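Local coordinates for high affinity transport system protein p37 (PDB 3EKI) that binds thiamine diphosphate outside the cell membrane as the lipoprotein component of a high-affinity transport system, at residues G247-K252 and G297-F302; G217-K222 and E333-T338; K78-L83 and Q357-Q362; T142-T147 and G346-S351. One frame throughout, in Å; residues are numbered along the deposited sequence.

Contact 1: G247-K252 and G297-F302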
loop_
_atom_site.group_PDB
_atom_site.type_symbol
_atom_site.label_atom_id
_atom_site.label_comp_id
_atom_site.label_asym_id
_atom_site.label_seq_id
_atom_site.Cartn_x
_atom_site.Cartn_y
_atom_site.Cartn_z
ATOM N N GLY A 247 21.230 -12.729 2.061
ATOM C CA GLY A 247 19.927 -13.267 2.418
ATOM C C GLY A 247 18.841 -12.220 2.294
ATOM O O GLY A 247 18.883 -11.200 2.983
ATOM N N ILE A 248 17.852 -12.475 1.437
ATOM C CA ILE A 248 16.790 -11.513 1.196
ATOM C C ILE A 248 15.430 -11.995 1.689
ATOM O O ILE A 248 14.940 -13.055 1.286
ATOM C CB ILE A 248 16.708 -11.235 -0.310
ATOM C CG1 ILE A 248 17.971 -10.621 -0.901
ATOM C CG2 ILE A 248 15.489 -10.368 -0.615
ATOM C CD1 ILE A 248 18.000 -10.560 -2.413
ATOM N N LEU A 249 14.831 -11.196 2.545
ATOM C CA LEU A 249 13.441 -11.378 2.966
ATOM C C LEU A 249 12.514 -10.609 2.037
ATOM O O LEU A 249 12.819 -9.478 1.662
ATOM C CB LEU A 249 13.206 -10.845 4.357
ATOM C CG LEU A 249 13.986 -11.410 5.525
ATOM C CD1 LEU A 249 13.441 -10.808 6.818
ATOM C CD2 LEU A 249 13.914 -12.934 5.569
ATOM N N HIS A 250 11.384 -11.218 1.690
ATOM C CA HIS A 250 10.467 -10.650 0.734
ATOM C C HIS A 250 9.036 -11.055 1.061
ATOM O O HIS A 250 8.839 -11.938 1.895
ATOM C CB HIS A 250 10.887 -11.175 -0.659
ATOM C CG HIS A 250 10.885 -12.671 -0.709
ATOM N ND1 HIS A 250 9.716 -13.351 -1.001
ATOM C CD2 HIS A 250 11.794 -13.646 -0.481
ATOM C CE1 HIS A 250 9.923 -14.659 -0.970
ATOM N NE2 HIS A 250 11.199 -14.878 -0.652
ATOM N N GLY A 251 8.065 -10.448 0.387
ATOM C CA GLY A 251 6.668 -10.884 0.489
ATOM C C GLY A 251 6.333 -11.873 -0.614
ATOM O O GLY A 251 7.170 -12.485 -1.299
ATOM N N LYS A 252 5.022 -12.074 -0.819
ATOM C CA LYS A 252 4.605 -12.988 -1.877
ATOM C C LYS A 252 4.966 -12.440 -3.241
ATOM O O LYS A 252 5.054 -11.229 -3.468
ATOM C CB LYS A 252 3.084 -13.186 -1.806
ATOM C CG LYS A 252 2.605 -13.860 -0.533
ATOM C CD LYS A 252 1.194 -14.421 -0.718
ATOM C CE LYS A 252 0.662 -15.008 0.584
ATOM N NZ LYS A 252 -0.661 -14.435 0.955
ATOM N N GLY A 297 15.500 -8.422 12.098
ATOM C CA GLY A 297 16.440 -8.430 13.203
ATOM C C GLY A 297 16.541 -9.740 13.937
ATOM O O GLY A 297 17.514 -9.945 14.686
ATOM N N THR A 298 15.577 -10.642 13.762
ATOM C CA THR A 298 15.541 -11.911 14.458
ATOM C C THR A 298 16.224 -13.023 13.689
ATOM O O THR A 298 16.353 -14.133 14.199
ATOM C CB THR A 298 14.089 -12.361 14.771
ATOM O OG1 THR A 298 13.379 -12.713 13.575
ATOM C CG2 THR A 298 13.354 -11.203 15.418
ATOM N N LEU A 299 16.649 -12.747 12.457
ATOM C CA LEU A 299 17.140 -13.823 11.611
ATOM C C LEU A 299 18.609 -13.654 11.276
ATOM O O LEU A 299 18.954 -12.743 10.510
ATOM C CB LEU A 299 16.321 -13.829 10.313
ATOM C CG LEU A 299 14.812 -13.986 10.569
ATOM C CD1 LEU A 299 14.035 -13.655 9.310
ATOM C CD2 LEU A 299 14.509 -15.384 11.074
ATOM N N ASP A 300 19.468 -14.506 11.831
ATOM C CA ASP A 300 20.897 -14.217 11.678
ATOM C C ASP A 300 21.414 -14.458 10.276
ATOM O O ASP A 300 22.480 -13.923 9.926
ATOM C CB ASP A 300 21.650 -15.028 12.740
ATOM C CG ASP A 300 21.315 -14.486 14.122
ATOM O OD1 ASP A 300 20.760 -13.370 14.247
ATOM O OD2 ASP A 300 21.608 -15.185 15.115
ATOM N N ASP A 301 20.698 -15.233 9.457
ATOM C CA ASP A 301 21.192 -15.567 8.124
ATOM C C ASP A 301 20.583 -14.712 7.010
ATOM O O ASP A 301 20.792 -14.965 5.823
ATOM C CB ASP A 301 20.890 -17.035 7.836
ATOM C CG ASP A 301 21.561 -18.058 8.719
ATOM O OD1 ASP A 301 22.620 -17.784 9.307
ATOM O OD2 ASP A 301 21.015 -19.181 8.811
ATOM N N PHE A 302 19.831 -13.686 7.379
ATOM C CA PHE A 302 19.202 -12.741 6.487
ATOM C C PHE A 302 19.582 -11.303 6.863
ATOM O O PHE A 302 19.515 -10.942 8.048
ATOM C CB PHE A 302 17.670 -12.930 6.475
ATOM C CG PHE A 302 17.404 -14.283 5.790
ATOM C CD1 PHE A 302 17.210 -14.335 4.433
ATOM C CD2 PHE A 302 17.403 -15.434 6.544
ATOM C CE1 PHE A 302 17.035 -15.556 3.816
ATOM C CE2 PHE A 302 17.238 -16.669 5.948
ATOM C CZ PHE A 302 17.094 -16.693 4.578
#
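G247 meets the ring of F302 with its backbone. F302 CD1 lies 3.4 Å from G247 C. After helix 240-245, G247 is the first residue to leave helical backbone angles, with positive phi. It has no side chain, and the F302 ring lies directly on its backbone. I248 N lies at the ring edge, near its plane, 3.6 Å from F302 CD1. The I248 side chain touches I304 and F306. L249 carries the apolar part. Its CD2 branch sits 3.7 Å from F302 CG and 3.8 Å from L299 CD1, and its CD1 branch also touches L299 CD1. L249 CG lies beside the backbone N (chi1 -60°), and the two methyls reach the loop although CB does not point at it. L249 and F302 cross at about a right angle. The type I turn L299-F302 brings both loop side chains to L249; its F302 N to L299 O bond is weak. No hydrogen bond joins the two segments. The contact joins the mixed sheet to a loop beside it. Strand 248-250 runs between the parallel strands 288-290 and 304-308. The loop holding 297-302 links those two neighbours.

Contact 2: G217-K222 and E333-T338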
loop_
_atom_site.group_PDB
_atom_site.type_symbol
_atom_site.label_atom_id
_atom_site.label_comp_id
_atom_site.label_asym_id
_atom_site.label_seq_id
_atom_site.Cartn_x
_atom_site.Cartn_y
_atom_site.Cartn_z
ATOM N N GLY A 217 7.912 0.915 -2.436
ATOM C CA GLY A 217 8.553 -0.055 -1.600
ATOM C C GLY A 217 9.918 0.494 -1.142
ATOM O O GLY A 217 10.289 1.615 -1.483
ATOM N N MET A 218 10.577 -0.343 -0.353
ATOM C CA MET A 218 11.921 0.046 0.099
ATOM C C MET A 218 12.723 -1.202 0.387
ATOM O O MET A 218 12.173 -2.267 0.645
ATOM C CB MET A 218 11.851 0.922 1.330
ATOM C CG MET A 218 11.321 0.264 2.575
ATOM S SD MET A 218 11.264 1.386 3.978
ATOM C CE MET A 218 12.998 1.597 4.322
ATOM N N ILE A 219 14.039 -1.062 0.337
ATOM C CA ILE A 219 14.946 -2.138 0.678
ATOM C C ILE A 219 15.715 -1.750 1.954
ATOM O O ILE A 219 16.333 -0.696 1.920
ATOM C CB ILE A 219 15.944 -2.437 -0.455
ATOM C CG1 ILE A 219 15.229 -2.825 -1.758
ATOM C CG2 ILE A 219 16.955 -3.496 -0.049
ATOM C CD1 ILE A 219 16.079 -3.039 -2.973
ATOM N N TRP A 220 15.627 -2.610 2.931
ATOM C CA TRP A 220 16.340 -2.528 4.192
ATOM C C TRP A 220 17.574 -3.419 4.163
ATOM O O TRP A 220 17.576 -4.464 3.533
ATOM C CB TRP A 220 15.486 -3.022 5.338
ATOM C CG TRP A 220 14.241 -2.296 5.662
ATOM C CD1 TRP A 220 12.984 -2.552 5.163
ATOM C CD2 TRP A 220 14.085 -1.181 6.550
ATOM N NE1 TRP A 220 12.072 -1.675 5.694
ATOM C CE2 TRP A 220 12.722 -0.821 6.550
ATOM C CE3 TRP A 220 14.976 -0.457 7.357
ATOM C CZ2 TRP A 220 12.210 0.223 7.308
ATOM C CZ3 TRP A 220 14.444 0.582 8.102
ATOM C CH2 TRP A 220 13.087 0.920 8.081
ATOM N N ILE A 221 18.588 -2.994 4.929
ATOM C CA ILE A 221 19.752 -3.797 5.250
ATOM C C ILE A 221 19.975 -3.786 6.756
ATOM O O ILE A 221 19.579 -2.842 7.432
ATOM C CB ILE A 221 20.988 -3.334 4.471
ATOM C CG1 ILE A 221 21.421 -1.911 4.767
ATOM C CG2 ILE A 221 20.715 -3.535 2.961
ATOM C CD1 ILE A 221 22.760 -1.535 4.141
ATOM N N LYS A 222 20.571 -4.896 7.219
ATOM C CA LYS A 222 20.782 -5.057 8.661
ATOM C C LYS A 222 22.113 -5.741 8.908
ATOM O O LYS A 222 22.425 -6.666 8.172
ATOM C CB LYS A 222 19.672 -5.877 9.289
ATOM C CG LYS A 222 19.878 -6.245 10.737
ATOM C CD LYS A 222 19.719 -7.662 11.135
ATOM C CE LYS A 222 19.999 -8.768 10.158
ATOM N NZ LYS A 222 19.824 -10.107 10.721
ATOM N N GLU A 333 18.734 -0.366 8.541
ATOM C CA GLU A 333 18.617 0.926 7.903
ATOM C C GLU A 333 18.136 0.785 6.466
ATOM O O GLU A 333 18.268 -0.284 5.871
ATOM C CB GLU A 333 19.958 1.670 7.923
ATOM C CG GLU A 333 21.060 0.977 7.159
ATOM C CD GLU A 333 22.462 1.463 7.517
ATOM O OE1 GLU A 333 23.295 1.529 6.592
ATOM O OE2 GLU A 333 22.790 1.777 8.675
ATOM N N ALA A 334 17.603 1.873 5.943
ATOM C CA ALA A 334 17.158 1.913 4.571
ATOM C C ALA A 334 18.351 2.008 3.619
ATOM O O ALA A 334 19.243 2.837 3.828
ATOM C CB ALA A 334 16.226 3.097 4.369
ATOM N N LEU A 335 18.322 1.198 2.573
ATOM C CA LEU A 335 19.303 1.274 1.497
ATOM C C LEU A 335 18.847 2.132 0.337
ATOM O O LEU A 335 19.543 3.030 -0.154
ATOM C CB LEU A 335 19.628 -0.147 1.041
ATOM C CG LEU A 335 20.536 -0.250 -0.193
ATOM C CD1 LEU A 335 21.945 0.138 0.158
ATOM C CD2 LEU A 335 20.417 -1.670 -0.735
ATOM N N ILE A 336 17.616 1.889 -0.141
ATOM C CA ILE A 336 17.068 2.604 -1.267
ATOM C C ILE A 336 15.550 2.378 -1.274
ATOM O O ILE A 336 15.123 1.340 -0.758
ATOM C CB ILE A 336 17.686 2.155 -2.599
ATOM C CG1 ILE A 336 17.405 3.062 -3.792
ATOM C CG2 ILE A 336 17.313 0.715 -2.908
ATOM C CD1 ILE A 336 18.282 2.815 -4.995
ATOM N N VAL A 337 14.808 3.347 -1.789
ATOM C CA VAL A 337 13.370 3.091 -1.997
ATOM C C VAL A 337 13.141 2.696 -3.449
ATOM O O VAL A 337 14.084 2.573 -4.248
ATOM C CB VAL A 337 12.481 4.267 -1.598
ATOM C CG1 VAL A 337 12.733 4.535 -0.102
ATOM C CG2 VAL A 337 12.682 5.510 -2.423
ATOM N N THR A 338 11.894 2.485 -3.846
ATOM C CA THR A 338 11.612 2.084 -5.217
ATOM C C THR A 338 10.949 3.211 -6.001
ATOM O O THR A 338 10.731 4.304 -5.505
ATOM C CB THR A 338 10.696 0.853 -5.284
ATOM O OG1 THR A 338 9.344 1.232 -4.906
ATOM C CG2 THR A 338 11.122 -0.255 -4.332
#
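I219 and L335 lie side by side at the apolar centre, with I219 CG2 4.0 Å from L335 CD2. On the same face I219 CD1 touches I336 CG2, and these side chains also point the same way. L335 CB reaches I221 CG2, the two side chains crossing at about a right angle. The other face carries M218, W220, A334 and V337. M218 CE packs 3.6 Å from A334 CB and rests over one face of the W220 indole, offset towards its rim. The bend at the end of the M218 chain (chi3 -70°) turns this methyl to the ring. E333 N lies in the indole plane, at its edge. On this M218 face, W220 NE1 bonds to S307 OG of strand 304-308.

The backbones are antiparallel. I219 and I336 form one hydrogen-bonded pair, I221 and E333 another. L335 and I336 both face I219, a classic beta bulge that shifts the register by one before W220. I219 N to I336 O is nearly linear at 170°, while L335 N gives its hydrogen to I219 O at 2.8 Å. I221 and E333 bond in both directions.

At one end G217 N donates to T338 OG1 at 2.9 Å. T338 N returns a bond to G217 O from above the carbonyl plane. At the other end the E333 carboxylate forms a salt bridge with K232.

Strand 331-337 is an outermost strand of the mixed sheet, and 217-223 separates it from 304-308. Helices 225-236 and 256-269 cover the I219 and I221 face. Helix 170-184 also packs on the outer strand, through A334 and I336.

Contact 3: K78-L83 and Q357-Q362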
loop_
_atom_site.group_PDB
_atom_site.type_symbol
_atom_site.label_atom_id
_atom_site.label_comp_id
_atom_site.label_asym_id
_atom_site.label_seq_id
_atom_site.Cartn_x
_atom_site.Cartn_y
_atom_site.Cartn_z
ATOM N N LYS A 78 -26.217 8.672 4.027
ATOM C CA LYS A 78 -26.840 9.992 4.069
ATOM C C LYS A 78 -26.319 10.946 3.017
ATOM O O LYS A 78 -27.056 11.679 2.358
ATOM C CB LYS A 78 -26.682 10.602 5.471
ATOM C CG LYS A 78 -27.279 9.838 6.611
ATOM C CD LYS A 78 -28.750 9.502 6.418
ATOM C CE LYS A 78 -29.602 10.759 6.566
ATOM N NZ LYS A 78 -31.067 10.442 6.481
ATOM N N GLU A 79 -25.004 11.036 2.794
ATOM C CA GLU A 79 -24.446 11.910 1.780
ATOM C C GLU A 79 -24.804 11.448 0.375
ATOM O O GLU A 79 -25.143 12.274 -0.457
ATOM C CB GLU A 79 -22.922 11.988 1.938
ATOM C CG GLU A 79 -22.182 12.810 0.901
ATOM C CD GLU A 79 -22.511 14.287 0.873
ATOM O OE1 GLU A 79 -22.947 14.792 1.924
ATOM O OE2 GLU A 79 -22.345 14.977 -0.152
ATOM N N PHE A 80 -24.721 10.134 0.160
ATOM C CA PHE A 80 -25.057 9.596 -1.153
ATOM C C PHE A 80 -26.486 10.034 -1.510
ATOM O O PHE A 80 -26.702 10.440 -2.643
ATOM C CB PHE A 80 -24.912 8.082 -1.257
ATOM C CG PHE A 80 -25.446 7.473 -2.543
ATOM C CD1 PHE A 80 -26.767 7.067 -2.708
ATOM C CD2 PHE A 80 -24.597 7.322 -3.624
ATOM C CE1 PHE A 80 -27.243 6.584 -3.890
ATOM C CE2 PHE A 80 -25.035 6.781 -4.814
ATOM C CZ PHE A 80 -26.353 6.401 -4.915
ATOM N N ASN A 81 -27.411 9.759 -0.592
ATOM C CA ASN A 81 -28.808 9.972 -1.041
ATOM C C ASN A 81 -29.114 11.449 -1.152
ATOM O O ASN A 81 -29.953 11.877 -1.951
ATOM C CB ASN A 81 -29.786 9.220 -0.137
ATOM C CG ASN A 81 -29.789 7.740 -0.453
ATOM O OD1 ASN A 81 -30.132 7.266 -1.528
ATOM N ND2 ASN A 81 -29.352 6.923 0.500
ATOM N N LYS A 82 -28.410 12.266 -0.361
ATOM C CA LYS A 82 -28.557 13.719 -0.558
ATOM C C LYS A 82 -28.148 14.140 -1.946
ATOM O O LYS A 82 -28.841 14.874 -2.639
ATOM C CB LYS A 82 -27.757 14.439 0.532
ATOM C CG LYS A 82 -27.855 15.960 0.460
ATOM C CD LYS A 82 -26.576 16.603 0.996
ATOM C CE LYS A 82 -26.193 17.862 0.230
ATOM N NZ LYS A 82 -24.833 17.743 -0.390
ATOM N N LEU A 83 -26.976 13.679 -2.405
ATOM C CA LEU A 83 -26.517 13.991 -3.746
ATOM C C LEU A 83 -27.454 13.479 -4.821
ATOM O O LEU A 83 -27.773 14.155 -5.798
ATOM C CB LEU A 83 -25.146 13.341 -3.988
ATOM C CG LEU A 83 -23.953 13.888 -3.236
ATOM C CD1 LEU A 83 -22.707 13.187 -3.776
ATOM C CD2 LEU A 83 -23.835 15.389 -3.393
ATOM N N GLN A 357 -22.431 4.866 -9.903
ATOM C CA GLN A 357 -20.980 4.782 -9.652
ATOM C C GLN A 357 -20.408 6.157 -9.393
ATOM O O GLN A 357 -19.667 6.408 -8.439
ATOM C CB GLN A 357 -20.258 4.116 -10.834
ATOM C CG GLN A 357 -20.521 2.654 -11.076
ATOM C CD GLN A 357 -19.642 2.114 -12.189
ATOM O OE1 GLN A 357 -18.518 2.580 -12.344
ATOM N NE2 GLN A 357 -20.126 1.156 -12.952
ATOM N N ASN A 358 -20.713 7.126 -10.243
ATOM C CA ASN A 358 -20.199 8.470 -10.092
ATOM C C ASN A 358 -20.689 9.120 -8.809
ATOM O O ASN A 358 -19.947 9.863 -8.161
ATOM C CB ASN A 358 -20.561 9.346 -11.296
ATOM C CG ASN A 358 -19.936 8.840 -12.584
ATOM O OD1 ASN A 358 -18.901 8.172 -12.573
ATOM N ND2 ASN A 358 -20.570 9.112 -13.725
ATOM N N LEU A 359 -21.926 8.881 -8.370
ATOM C CA LEU A 359 -22.395 9.410 -7.084
ATOM C C LEU A 359 -21.663 8.755 -5.914
ATOM O O LEU A 359 -21.370 9.406 -4.912
ATOM C CB LEU A 359 -23.892 9.172 -6.950
ATOM C CG LEU A 359 -24.796 10.131 -7.704
ATOM C CD1 LEU A 359 -26.176 9.483 -7.782
ATOM C CD2 LEU A 359 -24.901 11.498 -7.043
ATOM N N ILE A 360 -21.329 7.481 -6.060
ATOM C CA ILE A 360 -20.576 6.797 -4.992
ATOM C C ILE A 360 -19.166 7.380 -4.946
ATOM O O ILE A 360 -18.683 7.677 -3.834
ATOM C CB ILE A 360 -20.634 5.272 -5.165
ATOM C CG1 ILE A 360 -22.039 4.702 -4.869
ATOM C CG2 ILE A 360 -19.581 4.561 -4.348
ATOM C CD1 ILE A 360 -22.199 3.251 -5.319
ATOM N N VAL A 361 -18.535 7.584 -6.082
ATOM C CA VAL A 361 -17.200 8.229 -6.078
ATOM C C VAL A 361 -17.255 9.581 -5.402
ATOM O O VAL A 361 -16.454 9.912 -4.525
ATOM C CB VAL A 361 -16.623 8.317 -7.506
ATOM C CG1 VAL A 361 -15.395 9.219 -7.555
ATOM C CG2 VAL A 361 -16.283 6.937 -8.047
ATOM N N GLN A 362 -18.219 10.440 -5.758
ATOM C CA GLN A 362 -18.309 11.771 -5.190
ATOM C C GLN A 362 -18.618 11.730 -3.705
ATOM O O GLN A 362 -18.173 12.612 -2.955
ATOM C CB GLN A 362 -19.394 12.578 -5.916
ATOM C CG GLN A 362 -19.312 14.073 -5.634
ATOM C CD GLN A 362 -17.986 14.649 -6.115
ATOM O OE1 GLN A 362 -17.659 14.436 -7.273
ATOM N NE2 GLN A 362 -17.304 15.340 -5.219
#
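F80 and L359 make the closest approach, with F80 CE2 3.4 Å from L359 CB. The same ring carbon lies 3.6 Å from I360 CG1. One corner of the phenyl ring thus touches two successive residues of 357-362. F80 and L359 cross at about a right angle, and the ring meets L359 CB and I360 CG1 obliquely. Beside this, L359 CD2 rests 3.6 Å from L83 CB. L359 therefore lies against F80 with its CB and against L83 with one methyl. L83 CD1 reaches on to the aliphatic part of Q362, 4.0 Å from Q362 CG. These two side chains also cross steeply.

F80 CG is anti to the backbone N (chi1 171°), which swings the ring across to the other helix although CB does not point there. The ring of F98 meets that of F80 edge-to-face, and V96 also touches it. Q362 bends at chi2, and its NE2 bonds to N366 on the same helix. E79 OE2 bonds to N366 ND2, a polar link beside the apolar patch.

No hydrogen bond joins the two segments. The short helical axes pass 9.3 Å apart with an angle of 129° between their directions. Helix 64-85 here packs on the side of helix 354-369 that carries L359. Through Q357, I360 and V361, helix 354-369 also lies on strands 141-152 and 345-349.

Contact 4: T142-T147 and G346-S351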
loop_
_atom_site.group_PDB
_atom_site.type_symbol
_atom_site.label_atom_id
_atom_site.label_comp_id
_atom_site.label_asym_id
_atom_site.label_seq_id
_atom_site.Cartn_x
_atom_site.Cartn_y
_atom_site.Cartn_z
ATOM N N THR A 142 -14.776 -2.450 -13.312
ATOM C CA THR A 142 -14.617 -1.062 -13.677
ATOM C C THR A 142 -13.986 -0.202 -12.605
ATOM O O THR A 142 -14.578 0.108 -11.570
ATOM C CB THR A 142 -16.025 -0.461 -13.988
ATOM O OG1 THR A 142 -16.642 -1.299 -14.975
ATOM C CG2 THR A 142 -15.889 0.939 -14.520
ATOM N N PRO A 143 -12.719 0.159 -12.804
ATOM C CA PRO A 143 -12.042 1.050 -11.855
ATOM C C PRO A 143 -12.683 2.420 -11.891
ATOM O O PRO A 143 -12.986 2.936 -12.980
ATOM C CB PRO A 143 -10.610 1.110 -12.395
ATOM C CG PRO A 143 -10.470 -0.126 -13.214
ATOM C CD PRO A 143 -11.822 -0.309 -13.875
ATOM N N ALA A 144 -12.872 3.006 -10.722
ATOM C CA ALA A 144 -13.532 4.300 -10.638
ATOM C C ALA A 144 -12.992 5.337 -9.629
ATOM O O ALA A 144 -13.149 6.515 -9.825
ATOM C CB ALA A 144 -14.973 4.082 -10.341
ATOM N N LEU A 145 -12.438 4.837 -8.535
ATOM C CA LEU A 145 -11.994 5.685 -7.443
ATOM C C LEU A 145 -10.492 5.532 -7.264
ATOM O O LEU A 145 -10.020 4.389 -7.246
ATOM C CB LEU A 145 -12.730 5.234 -6.179
ATOM C CG LEU A 145 -12.440 5.932 -4.847
ATOM C CD1 LEU A 145 -13.231 7.230 -4.751
ATOM C CD2 LEU A 145 -12.765 5.087 -3.626
ATOM N N GLU A 146 -9.765 6.632 -7.131
ATOM C CA GLU A 146 -8.358 6.546 -6.772
ATOM C C GLU A 146 -8.208 7.054 -5.341
ATOM O O GLU A 146 -8.610 8.192 -5.100
ATOM C CB GLU A 146 -7.494 7.395 -7.708
ATOM C CG GLU A 146 -6.007 7.261 -7.405
ATOM C CD GLU A 146 -5.092 7.946 -8.395
ATOM O OE1 GLU A 146 -5.562 8.616 -9.338
ATOM O OE2 GLU A 146 -3.858 7.818 -8.209
ATOM N N THR A 147 -7.657 6.260 -4.431
ATOM C CA THR A 147 -7.367 6.797 -3.094
ATOM C C THR A 147 -6.046 7.571 -3.115
ATOM O O THR A 147 -5.223 7.375 -4.007
ATOM C CB THR A 147 -7.340 5.690 -2.029
ATOM O OG1 THR A 147 -6.170 4.889 -2.253
ATOM C CG2 THR A 147 -8.531 4.752 -2.099
ATOM N N GLY A 346 -10.552 1.910 -6.171
ATOM C CA GLY A 346 -11.904 1.395 -5.984
ATOM C C GLY A 346 -12.484 0.984 -7.335
ATOM O O GLY A 346 -12.437 1.712 -8.319
ATOM N N VAL A 347 -13.010 -0.227 -7.315
ATOM C CA VAL A 347 -13.475 -0.899 -8.504
ATOM C C VAL A 347 -14.870 -1.451 -8.304
ATOM O O VAL A 347 -15.208 -2.001 -7.260
ATOM C CB VAL A 347 -12.437 -1.981 -8.871
ATOM C CG1 VAL A 347 -12.246 -2.998 -7.760
ATOM C CG2 VAL A 347 -12.866 -2.639 -10.165
ATOM N N PHE A 348 -15.708 -1.281 -9.332
ATOM C CA PHE A 348 -17.077 -1.743 -9.355
ATOM C C PHE A 348 -17.283 -3.000 -10.186
ATOM O O PHE A 348 -16.561 -3.166 -11.172
ATOM C CB PHE A 348 -18.025 -0.705 -9.999
ATOM C CG PHE A 348 -18.320 0.478 -9.106
ATOM C CD1 PHE A 348 -19.289 0.368 -8.128
ATOM C CD2 PHE A 348 -17.630 1.663 -9.291
ATOM C CE1 PHE A 348 -19.564 1.460 -7.320
ATOM C CE2 PHE A 348 -17.878 2.742 -8.462
ATOM C CZ PHE A 348 -18.832 2.614 -7.480
ATOM N N ARG A 349 -18.235 -3.828 -9.801
ATOM C CA ARG A 349 -18.772 -4.801 -10.756
ATOM C C ARG A 349 -19.363 -4.008 -11.929
ATOM O O ARG A 349 -19.812 -2.867 -11.817
ATOM C CB ARG A 349 -19.744 -5.782 -10.132
ATOM C CG ARG A 349 -21.021 -5.145 -9.617
ATOM C CD ARG A 349 -22.046 -6.141 -9.098
ATOM N NE ARG A 349 -23.288 -5.459 -8.727
ATOM C CZ ARG A 349 -24.331 -5.182 -9.476
ATOM N NH1 ARG A 349 -24.353 -5.531 -10.752
ATOM N NH2 ARG A 349 -25.374 -4.542 -8.949
ATOM N N LYS A 350 -19.302 -4.610 -13.115
ATOM C CA LYS A 350 -19.500 -3.895 -14.356
ATOM C C LYS A 350 -20.912 -3.333 -14.513
ATOM O O LYS A 350 -21.066 -2.264 -15.111
ATOM C CB LYS A 350 -19.199 -4.825 -15.539
ATOM C CG LYS A 350 -18.709 -4.110 -16.791
ATOM C CD LYS A 350 -18.589 -5.145 -17.907
ATOM C CE LYS A 350 -17.594 -4.737 -18.971
ATOM N NZ LYS A 350 -16.826 -5.921 -19.453
ATOM N N SER A 351 -21.896 -4.056 -14.002
ATOM C CA SER A 351 -23.281 -3.653 -14.262
ATOM C C SER A 351 -23.869 -2.673 -13.272
ATOM O O SER A 351 -25.058 -2.342 -13.369
ATOM C CB SER A 351 -24.180 -4.909 -14.362
ATOM O OG SER A 351 -23.782 -5.675 -15.501
HETATM O O HOH W 1 -19.052 -0.295 -15.375
#
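T142 and F348 form an antiparallel hydrogen-bonded pair; two residues further on, A144 and L145 both face G346 in a classic beta bulge. F348 N meets T142 O at 2.9 Å from above the carbonyl plane, and T142 N donates back to F348 O. G346 O takes two hydrogens, from A144 N at 2.8 Å and L145 N at 3.1 Å. G346 N in turn donates to L145 O. G346 has no side chain, and L145 CB lies 3.9 Å from G346 CA. A144 CB lies in the plane of the F348 ring, at its edge, 3.7 Å from CE2. V347 CG2 packs against the T142 carbonyl, 3.5 Å from its O. With chi1 at 59°, V347 CG1 lies between its N and carbonyl carbon, and CG2 is the branch turned to T142. Past the strand, a water joins the T142 side chain to the backbone of K350. It is 2.6 Å from T142 OG1 and donates to K350 O. K350 NZ bonds to G139 O. The R349 guanidinium group bonds to D116, D121 and D43; the last two also bind a calcium ion. Strand 345-349 runs antiparallel to both 141-152 and 122-125. Helix 354-369 covers the side of T142, L145 and F348, and helix 390-402 packs on P143 and E146.

The contacts fall into two groups, on opposite sides of the chain's centre. Contacts 1 and 2 reach the same mixed sheet, with centres 13 Å apart. K222 joins them: its NZ lies 2.8 Å from both L299 O and F302 O. Contacts 3 and 4 have centres 14 Å apart, and helix 354-369 of contact 3 packs on the strands of contact 4, where I360 CD1 meets F348 CE1 at 3.8 Å. Contacts 2 and 4 are about 15 Å apart at their nearest atoms. Thiamine diphosphate is about 7 Å from G217 of contact 2 and about 12 Å from G346 of contact 4. This is consistent with a ligand held between two lobes, as in periplasmic-binding-protein relatives.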